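PDB 4YN8: response regulator ChrA from Corynebacterium diphtheriae, which probably binds DNA as the transcription-regulating output of a haem-sensing two-component system, with a receiver domain and a LuxR-type helix-turn-helix domain. Local coordinates for residues I48-T53 / D112-T117; L158-L163 / T173-L178; L185-R190 / I194-Q199. The protein carries 1 engineered substitution. One frame throughout, in Å; residues are numbered along the deposited sequence.

Contact 1 (I48-T53 / D112-T117)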
loop_
_atom_site.group_PDB
_atom_site.type_symbol
_atom_site.label_atom_id
_atom_site.label_comp_id
_atom_site.label_asym_id
_atom_site.label_seq_id
_atom_site.Cartn_x
_atom_site.Cartn_y
_atom_site.Cartn_z
ATOM N N ILE A 48 -27.518 1.520 -2.860
ATOM C CA ILE A 48 -26.381 0.901 -2.145
ATOM C C ILE A 48 -26.047 1.694 -0.923
ATOM O O ILE A 48 -25.728 2.882 -1.028
ATOM C CB ILE A 48 -25.146 0.854 -3.023
ATOM C CG1 ILE A 48 -25.424 0.134 -4.353
ATOM C CG2 ILE A 48 -23.928 0.258 -2.272
ATOM C CD1 ILE A 48 -25.952 -1.261 -4.272
ATOM N N ASP A 49 -26.133 1.049 0.234
ATOM C CA ASP A 49 -25.849 1.725 1.523
ATOM C C ASP A 49 -24.342 1.733 1.870
ATOM O O ASP A 49 -23.837 2.714 2.406
ATOM C CB ASP A 49 -26.588 1.010 2.625
ATOM C CG ASP A 49 -28.103 1.194 2.567
ATOM O OD1 ASP A 49 -28.537 2.322 2.234
ATOM O OD2 ASP A 49 -28.837 0.218 2.851
ATOM N N VAL A 50 -23.660 0.641 1.530
ATOM C CA VAL A 50 -22.237 0.461 1.839
ATOM C C VAL A 50 -21.590 -0.271 0.656
ATOM O O VAL A 50 -22.146 -1.257 0.182
ATOM C CB VAL A 50 -22.074 -0.388 3.125
ATOM C CG1 VAL A 50 -20.617 -0.663 3.353
ATOM C CG2 VAL A 50 -22.663 0.334 4.381
ATOM N N VAL A 51 -20.441 0.200 0.226
ATOM C CA VAL A 51 -19.620 -0.534 -0.694
ATOM C C VAL A 51 -18.505 -1.245 0.064
ATOM O O VAL A 51 -17.754 -0.584 0.836
ATOM C CB VAL A 51 -19.001 0.384 -1.776
ATOM C CG1 VAL A 51 -17.994 -0.361 -2.615
ATOM C CG2 VAL A 51 -20.068 1.003 -2.660
ATOM N N VAL A 52 -18.417 -2.545 -0.136
ATOM C CA VAL A 52 -17.368 -3.352 0.484
ATOM C C VAL A 52 -16.456 -3.792 -0.647
ATOM O O VAL A 52 -16.881 -4.509 -1.553
ATOM C CB VAL A 52 -17.958 -4.549 1.242
ATOM C CG1 VAL A 52 -16.864 -5.448 1.808
ATOM C CG2 VAL A 52 -18.904 -4.070 2.343
ATOM N N THR A 53 -15.184 -3.375 -0.602
ATOM C CA THR A 53 -14.289 -3.601 -1.743
ATOM C C THR A 53 -12.898 -4.072 -1.315
ATOM O O THR A 53 -12.481 -3.746 -0.251
ATOM C CB THR A 53 -14.125 -2.321 -2.615
ATOM O OG1 THR A 53 -13.385 -2.644 -3.838
ATOM C CG2 THR A 53 -13.415 -1.219 -1.932
ATOM N N ASP A 112 -19.825 -5.811 12.349
ATOM C CA ASP A 112 -19.713 -4.560 13.020
ATOM C C ASP A 112 -19.093 -3.460 12.150
ATOM O O ASP A 112 -19.491 -2.273 12.276
ATOM C CB ASP A 112 -18.874 -4.734 14.282
ATOM C CG ASP A 112 -19.616 -5.553 15.363
ATOM O OD1 ASP A 112 -20.793 -5.984 15.154
ATOM O OD2 ASP A 112 -18.980 -5.824 16.439
ATOM N N ALA A 113 -18.121 -3.850 11.322
ATOM C CA ALA A 113 -17.505 -2.907 10.344
ATOM C C ALA A 113 -18.502 -2.408 9.295
ATOM O O ALA A 113 -18.536 -1.217 8.964
ATOM C CB ALA A 113 -16.294 -3.512 9.674
ATOM N N VAL A 114 -19.358 -3.298 8.819
ATOM C CA VAL A 114 -20.423 -2.859 7.910
ATOM C C VAL A 114 -21.392 -1.900 8.572
ATOM O O VAL A 114 -21.750 -0.826 8.020
ATOM C CB VAL A 114 -21.147 -4.046 7.277
ATOM C CG1 VAL A 114 -22.340 -3.579 6.472
ATOM C CG2 VAL A 114 -20.171 -4.844 6.388
ATOM N N VAL A 115 -21.817 -2.210 9.769
ATOM C CA VAL A 115 -22.705 -1.301 10.452
ATOM C C VAL A 115 -22.075 0.040 10.733
ATOM O O VAL A 115 -22.687 1.091 10.533
ATOM C CB VAL A 115 -23.225 -1.944 11.785
ATOM C CG1 VAL A 115 -23.964 -0.899 12.605
ATOM C CG2 VAL A 115 -24.108 -3.163 11.504
ATOM N N ALA A 116 -20.835 0.044 11.212
ATOM C CA ALA A 116 -20.101 1.291 11.502
ATOM C C ALA A 116 -19.960 2.155 10.278
ATOM O O ALA A 116 -20.188 3.341 10.313
ATOM C CB ALA A 116 -18.725 0.970 12.016
ATOM N N THR A 117 -19.656 1.504 9.156
ATOM C CA THR A 117 -19.478 2.211 7.877
ATOM C C THR A 117 -20.776 2.862 7.458
ATOM O O THR A 117 -20.769 4.016 7.023
ATOM C CB THR A 117 -18.957 1.245 6.813
ATOM O OG1 THR A 117 -17.681 0.724 7.251
ATOM C CG2 THR A 117 -18.721 1.949 5.451
#

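Contact 2 (L158-L163 / T173-L178)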
loop_
_atom_site.group_PDB
_atom_site.type_symbol
_atom_site.label_atom_id
_atom_site.label_comp_id
_atom_site.label_asym_id
_atom_site.label_seq_id
_atom_site.Cartn_x
_atom_site.Cartn_y
_atom_site.Cartn_z
ATOM N N LEU A 158 38.140 11.391 -7.321
ATOM C CA LEU A 158 38.302 10.509 -8.480
ATOM C C LEU A 158 37.059 10.503 -9.329
ATOM O O LEU A 158 35.952 10.458 -8.819
ATOM C CB LEU A 158 38.640 9.093 -8.017
ATOM C CG LEU A 158 40.095 8.784 -7.781
ATOM C CD1 LEU A 158 40.702 9.552 -6.622
ATOM C CD2 LEU A 158 40.250 7.298 -7.560
ATOM N N SER A 159 37.238 10.497 -10.648
ATOM C CA SER A 159 36.151 10.316 -11.612
ATOM C C SER A 159 35.738 8.838 -11.629
ATOM O O SER A 159 36.459 7.959 -11.106
ATOM C CB SER A 159 36.644 10.657 -13.029
ATOM O OG SER A 159 37.694 9.791 -13.412
ATOM N N ASN A 160 34.628 8.555 -12.289
ATOM C CA ASN A 160 34.182 7.166 -12.462
ATOM C C ASN A 160 35.251 6.313 -13.122
ATOM O O ASN A 160 35.477 5.190 -12.693
ATOM C CB ASN A 160 32.918 7.137 -13.276
ATOM C CG ASN A 160 31.702 7.633 -12.519
ATOM O OD1 ASN A 160 31.719 7.996 -11.339
ATOM N ND2 ASN A 160 30.620 7.660 -13.220
ATOM N N ARG A 161 35.991 6.861 -14.098
ATOM C CA ARG A 161 37.032 6.097 -14.784
ATOM C C ARG A 161 38.187 5.821 -13.858
ATOM O O ARG A 161 38.765 4.745 -13.859
ATOM C CB ARG A 161 37.576 6.818 -16.035
ATOM C CG ARG A 161 38.601 5.988 -16.823
ATOM C CD ARG A 161 39.389 6.758 -17.914
ATOM N NE ARG A 161 40.045 7.993 -17.420
ATOM C CZ ARG A 161 41.021 8.058 -16.494
ATOM N NH1 ARG A 161 41.514 6.959 -15.892
ATOM N NH2 ARG A 161 41.508 9.248 -16.151
ATOM N N GLN A 162 38.547 6.806 -13.048
ATOM C CA GLN A 162 39.627 6.612 -12.125
ATOM C C GLN A 162 39.294 5.591 -11.046
ATOM O O GLN A 162 40.172 4.841 -10.586
ATOM C CB GLN A 162 39.999 7.963 -11.486
ATOM C CG GLN A 162 40.802 8.846 -12.438
ATOM C CD GLN A 162 40.975 10.241 -11.899
ATOM O OE1 GLN A 162 40.045 10.838 -11.374
ATOM N NE2 GLN A 162 42.136 10.786 -12.099
ATOM N N LEU A 163 38.037 5.600 -10.616
ATOM C CA LEU A 163 37.539 4.664 -9.628
ATOM C C LEU A 163 37.614 3.275 -10.190
ATOM O O LEU A 163 38.043 2.384 -9.515
ATOM C CB LEU A 163 36.077 4.953 -9.248
ATOM C CG LEU A 163 35.813 6.170 -8.360
ATOM C CD1 LEU A 163 34.340 6.492 -8.203
ATOM C CD2 LEU A 163 36.445 5.922 -7.018
ATOM N N THR A 173 29.830 -0.938 -13.322
ATOM C CA THR A 173 29.704 -1.475 -11.967
ATOM C C THR A 173 29.823 -0.308 -10.966
ATOM O O THR A 173 28.993 -0.226 -9.997
ATOM C CB THR A 173 30.785 -2.499 -11.687
ATOM O OG1 THR A 173 30.643 -3.609 -12.588
ATOM C CG2 THR A 173 30.688 -3.031 -10.288
ATOM N N VAL A 174 30.801 0.576 -11.213
ATOM C CA VAL A 174 30.962 1.833 -10.378
ATOM C C VAL A 174 29.661 2.615 -10.390
ATOM O O VAL A 174 29.131 3.033 -9.332
ATOM C CB VAL A 174 32.096 2.762 -10.861
ATOM C CG1 VAL A 174 32.048 4.117 -10.167
ATOM C CG2 VAL A 174 33.462 2.121 -10.608
ATOM N N LYS A 175 29.142 2.864 -11.588
ATOM C CA LYS A 175 27.889 3.639 -11.706
ATOM C C LYS A 175 26.674 2.998 -10.976
ATOM O O LYS A 175 25.892 3.685 -10.334
ATOM C CB LYS A 175 27.594 3.940 -13.196
ATOM C CG LYS A 175 27.969 5.365 -13.617
ATOM C CD LYS A 175 26.815 6.359 -13.248
ATOM C CE LYS A 175 27.241 7.671 -12.533
ATOM N NZ LYS A 175 26.108 8.466 -11.957
ATOM N N THR A 176 26.525 1.691 -11.063
ATOM C CA THR A 176 25.488 0.977 -10.333
ATOM C C THR A 176 25.606 1.153 -8.820
ATOM O O THR A 176 24.602 1.365 -8.131
ATOM C CB THR A 176 25.507 -0.494 -10.717
ATOM O OG1 THR A 176 25.233 -0.547 -12.133
ATOM C CG2 THR A 176 24.473 -1.251 -9.966
ATOM N N HIS A 177 26.831 1.046 -8.309
ATOM C CA HIS A 177 27.080 1.269 -6.900
ATOM C C HIS A 177 26.713 2.692 -6.532
ATOM O O HIS A 177 26.151 2.890 -5.463
ATOM C CB HIS A 177 28.533 1.033 -6.529
ATOM C CG HIS A 177 28.944 -0.408 -6.487
ATOM N ND1 HIS A 177 28.303 -1.361 -5.719
ATOM C CD2 HIS A 177 29.969 -1.049 -7.097
ATOM C CE1 HIS A 177 28.911 -2.528 -5.858
ATOM N NE2 HIS A 177 29.915 -2.369 -6.705
ATOM N N LEU A 178 27.115 3.658 -7.337
ATOM C CA LEU A 178 26.787 5.070 -7.045
ATOM C C LEU A 178 25.291 5.268 -6.979
ATOM O O LEU A 178 24.787 5.994 -6.088
ATOM C CB LEU A 178 27.417 6.056 -8.017
ATOM C CG LEU A 178 28.933 6.155 -7.958
ATOM C CD1 LEU A 178 29.423 7.018 -9.101
ATOM C CD2 LEU A 178 29.386 6.644 -6.585
#

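Contact 3 (L185-R190 / I194-Q199). With SO4 (sulfate ion), chain D.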
loop_
_atom_site.group_PDB
_atom_site.type_symbol
_atom_site.label_atom_id
_atom_site.label_comp_id
_atom_site.label_asym_id
_atom_site.label_seq_id
_atom_site.Cartn_x
_atom_site.Cartn_y
_atom_site.Cartn_z
ATOM N N LEU A 185 21.926 7.588 0.807
ATOM C CA LEU A 185 22.324 8.901 1.365
ATOM C C LEU A 185 21.285 10.003 1.185
ATOM O O LEU A 185 21.426 11.076 1.763
ATOM C CB LEU A 185 23.667 9.337 0.767
ATOM C CG LEU A 185 24.830 8.409 1.135
ATOM C CD1 LEU A 185 26.110 8.973 0.533
ATOM C CD2 LEU A 185 24.993 8.243 2.626
ATOM N N GLY A 186 20.282 9.775 0.339
ATOM C CA GLY A 186 19.280 10.805 0.055
ATOM C C GLY A 186 19.764 11.924 -0.825
ATOM O O GLY A 186 19.370 13.084 -0.639
ATOM N N VAL A 187 20.654 11.634 -1.781
ATOM C CA VAL A 187 21.264 12.679 -2.608
ATOM C C VAL A 187 21.197 12.241 -4.050
ATOM O O VAL A 187 20.802 11.112 -4.330
ATOM C CB VAL A 187 22.742 12.939 -2.222
ATOM C CG1 VAL A 187 22.843 13.303 -0.743
ATOM C CG2 VAL A 187 23.606 11.714 -2.497
ATOM N N ASP A 188 21.624 13.102 -4.961
ATOM C CA ASP A 188 21.596 12.716 -6.385
ATOM C C ASP A 188 22.829 13.113 -7.172
ATOM O O ASP A 188 22.824 13.078 -8.405
ATOM C CB ASP A 188 20.327 13.274 -7.039
ATOM C CG ASP A 188 20.360 14.779 -7.195
ATOM O OD1 ASP A 188 21.420 15.404 -7.043
ATOM O OD2 ASP A 188 19.287 15.368 -7.503
ATOM N N ASN A 189 23.916 13.462 -6.494
ATOM C CA ASN A 189 25.158 13.712 -7.154
ATOM C C ASN A 189 26.329 13.452 -6.204
ATOM O O ASN A 189 26.144 13.345 -4.982
ATOM C CB ASN A 189 25.239 15.154 -7.655
ATOM C CG ASN A 189 25.147 16.163 -6.528
ATOM O OD1 ASN A 189 24.052 16.594 -6.144
ATOM N ND2 ASN A 189 26.265 16.550 -6.006
ATOM N N ARG A 190 27.512 13.399 -6.793
ATOM C CA ARG A 190 28.736 13.004 -6.080
ATOM C C ARG A 190 29.219 13.992 -5.005
ATOM O O ARG A 190 29.686 13.572 -3.953
ATOM C CB ARG A 190 29.897 12.618 -7.041
ATOM C CG ARG A 190 30.597 13.715 -7.823
ATOM C CD ARG A 190 31.725 13.125 -8.713
ATOM N NE ARG A 190 31.105 12.094 -9.501
ATOM C CZ ARG A 190 31.595 10.907 -9.867
ATOM N NH1 ARG A 190 32.817 10.473 -9.618
ATOM N NH2 ARG A 190 30.780 10.144 -10.532
ATOM N N ILE A 194 29.378 13.126 -0.901
ATOM C CA ILE A 194 30.515 13.297 -0.018
ATOM C C ILE A 194 30.107 14.079 1.231
ATOM O O ILE A 194 30.464 13.678 2.346
ATOM C CB ILE A 194 31.708 13.996 -0.702
ATOM C CG1 ILE A 194 32.307 13.098 -1.803
ATOM C CG2 ILE A 194 32.801 14.360 0.312
ATOM C CD1 ILE A 194 32.841 11.790 -1.248
ATOM N N THR A 195 29.396 15.181 1.041
ATOM C CA THR A 195 28.863 15.935 2.203
ATOM C C THR A 195 28.007 15.064 3.123
ATOM O O THR A 195 28.206 15.073 4.349
ATOM C CB THR A 195 28.041 17.139 1.731
ATOM O OG1 THR A 195 28.903 17.954 0.955
ATOM C CG2 THR A 195 27.513 17.936 2.881
ATOM N N ALA A 196 27.099 14.282 2.572
ATOM C CA ALA A 196 26.273 13.425 3.397
ATOM C C ALA A 196 27.099 12.357 4.114
ATOM O O ALA A 196 26.844 12.043 5.264
ATOM C CB ALA A 196 25.166 12.770 2.589
ATOM N N ALA A 197 28.089 11.785 3.414
ATOM C CA ALA A 197 28.905 10.728 3.984
ATOM C C ALA A 197 29.741 11.289 5.139
ATOM O O ALA A 197 29.967 10.619 6.124
ATOM C CB ALA A 197 29.815 10.150 2.946
ATOM N N ARG A 198 30.166 12.532 4.995
ATOM C CA ARG A 198 30.884 13.209 6.102
ATOM C C ARG A 198 29.976 13.523 7.308
ATOM O O ARG A 198 30.386 13.253 8.455
ATOM C CB ARG A 198 31.538 14.505 5.616
ATOM C CG ARG A 198 32.676 14.276 4.676
ATOM C CD ARG A 198 33.182 15.572 4.113
ATOM N NE ARG A 198 34.481 15.418 3.466
ATOM C CZ ARG A 198 35.049 16.373 2.750
ATOM N NH1 ARG A 198 34.418 17.539 2.593
ATOM N NH2 ARG A 198 36.264 16.151 2.263
ATOM N N GLN A 199 28.764 14.026 7.056
ATOM C CA GLN A 199 27.822 14.328 8.132
ATOM C C GLN A 199 27.437 13.067 8.873
ATOM O O GLN A 199 27.300 13.045 10.115
ATOM C CB GLN A 199 26.571 14.972 7.552
ATOM C CG GLN A 199 26.871 16.358 7.035
ATOM C CD GLN A 199 25.732 16.943 6.259
ATOM O OE1 GLN A 199 24.827 16.210 5.820
ATOM N NE2 GLN A 199 25.761 18.261 6.049
HETATM S S SO4 D . 27.364 12.224 -10.524
HETATM O O1 SO4 D . 27.989 10.968 -10.017
HETATM O O2 SO4 D . 27.902 12.601 -11.825
HETATM O O3 SO4 D . 25.968 11.797 -10.557
HETATM O O4 SO4 D . 27.546 13.424 -9.703
#

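Contact 1 (I48-T53 / D112-T117)
Val50 and Thr117 meet methyl to methyl, and this apolar touch is the closest across the contact. Val50 CG1 lies 3.8 Å from Thr117 CG2. Both of these methyls are anti to their own backbone N (chi1 175° for Val50). The other methyl of Val50 turns to Val114: CG2 is 3.9 Å from Val114 O and 4.4 Å from Val114 CG1. Val50 thus spans one turn of the helix, with one branch on each of the two residues. Val52, two residues on, extends the apolar patch from the flank. Its CG2 is 4.3 Å from Val114 CG2, a looser approach.

The polar part of the contact stays within the helix. Thr117 OG1 donates to Ala113 O at 2.7 Å, and Thr117 N donates to the same oxygen at 2.9 Å. The two donors reach Ala113 O from opposite faces of its carbonyl plane. The hydroxyl is therefore turned back on its own helix, and the methyl is the branch presented to the strand.

Further side chains close the layer. Leu78 of strand 77-81 and Ile31 of strand 31-37 both touch Val114, while Val8 of strand 6-11 packs on Val52.

The strand 50-53 and helix 112-117 axes approach to 9.1 Å at 136°. This is helix-on-sheet packing in the CheY-like receiver fold, where helix 107-119 helps to cover one face of the parallel sheet. The strand runs into Asp54, a ligand of a bound magnesium ion with Asp12 and His14 and, as in related receivers, probably the phosphoacceptor.

Contact 2 (L158-L163 / T173-L178)
Asn160 lays a polar amide on hydrocarbon from three residues of the facing helix. Its ND2 is 3.4 Å from Lys175 CE and 3.5 Å from Lys175 CG, so the amide nitrogen sits alongside the bent lysine chain. Its OD1 is 3.4 Å from Leu178 CD1 and 4.1 Å from Val174 CG1. The same oxygen probably accepts a hydrogen bond from Arg190 NH2, outside both segments, though the pair is modelled unusually short.

Behind the amide the packing is purely apolar. Leu163 CD1 meets Val174 CG1 at 3.8 Å, and Leu163 CB lies near the other valine methyl. The two side chains cross at about a right angle.

Asn160 opens helix 160-167, whose first turn is closed by a capping box with Ser159 as N-cap. Gln162 N donates to Ser159 OG at 3.1 Å, while Ser159 N donates to Gln162 OE1 at 2.9 Å, in the carbonyl plane and on a lone pair.

The two helices are those of the helix-turn-helix in the LuxR-type domain, in which helix 171-185 is probably the recognition helix. The chemistry implies a join held by van der Waals packing, with the amide oxygen of Asn160 probably satisfied by Arg190 of helix 190-199.

Contact 3 (L185-R190 / I194-Q199)
Ala196 CB fits against two side chains of the preceding loop. It is 4.2 Å from Leu185 CB and 4.1 Å from Val187 CG1. The alanine methyl is small enough for the loop to pass close to the helix, and the CA atoms of Leu185 and Ala196 are 6.3 Å apart. Nearer the helix start, Ile194 N donates to Arg190 O at 3.1 Å, a backbone bond of the first turn. Ile194 CG1 lies against that same oxygen.

A sulfate ion, probably from the crystallisation liquor, sits at the start of this helix. Arg190 N donates to its O4 at 2.9 Å. The guanidinium meets the ion with its edge, and the sulfur lies in its plane. Arg190 NH2 reaches O1 at 3.0 Å, and NE adds a weak bond to the same oxygen. CG of Arg190 stands between its backbone N and carbonyl carbon (chi1 72°), which folds the side chain back to the ion held by its own N-H. The helix end may add to the pull on the anion. Tyr182 OH of helix 171-185 also bonds to the sulfate, and Arg190 NH2 probably also turns to Asn160 OD1.

The loop itself is set by its two ends. Helix 171-185 closes with a Schellman motif, in which Gly186 takes a positive phi of 74°. Asn189 then occupies the N-cap of helix 190-199. Leu151 and Leu154 of helix 145-155 pack behind, on Leu185 and Ile194 respectively.

A Schellman motif followed within three residues by a new N-cap makes a short link between two helices. Here it joins the last two helices of the four-helix DNA-binding domain found in LuxR/NarL-type regulators.

In the fold
Contact 1 belongs to the receiver domain, contacts 2 and 3 to the DNA-binding domain. The centre of contact 1 lies about 56 Å from that of contact 2 and about 49 Å from that of contact 3. Contact 1 is wholly buried and joins a helix to a sheet through valine and threonine methyls. Contact 2 joins two helices and contact 3 a loop to the helix after it. Both reach the surface, and polar groups take part: an asparagine amide in contact 2 and an anion in contact 3. Helix 171-185 gives contact 2 a face and runs into the loop of contact 3. Their centres are about 15 Å apart, and Asn160 and Arg190 touch across them, probably by a hydrogen bond.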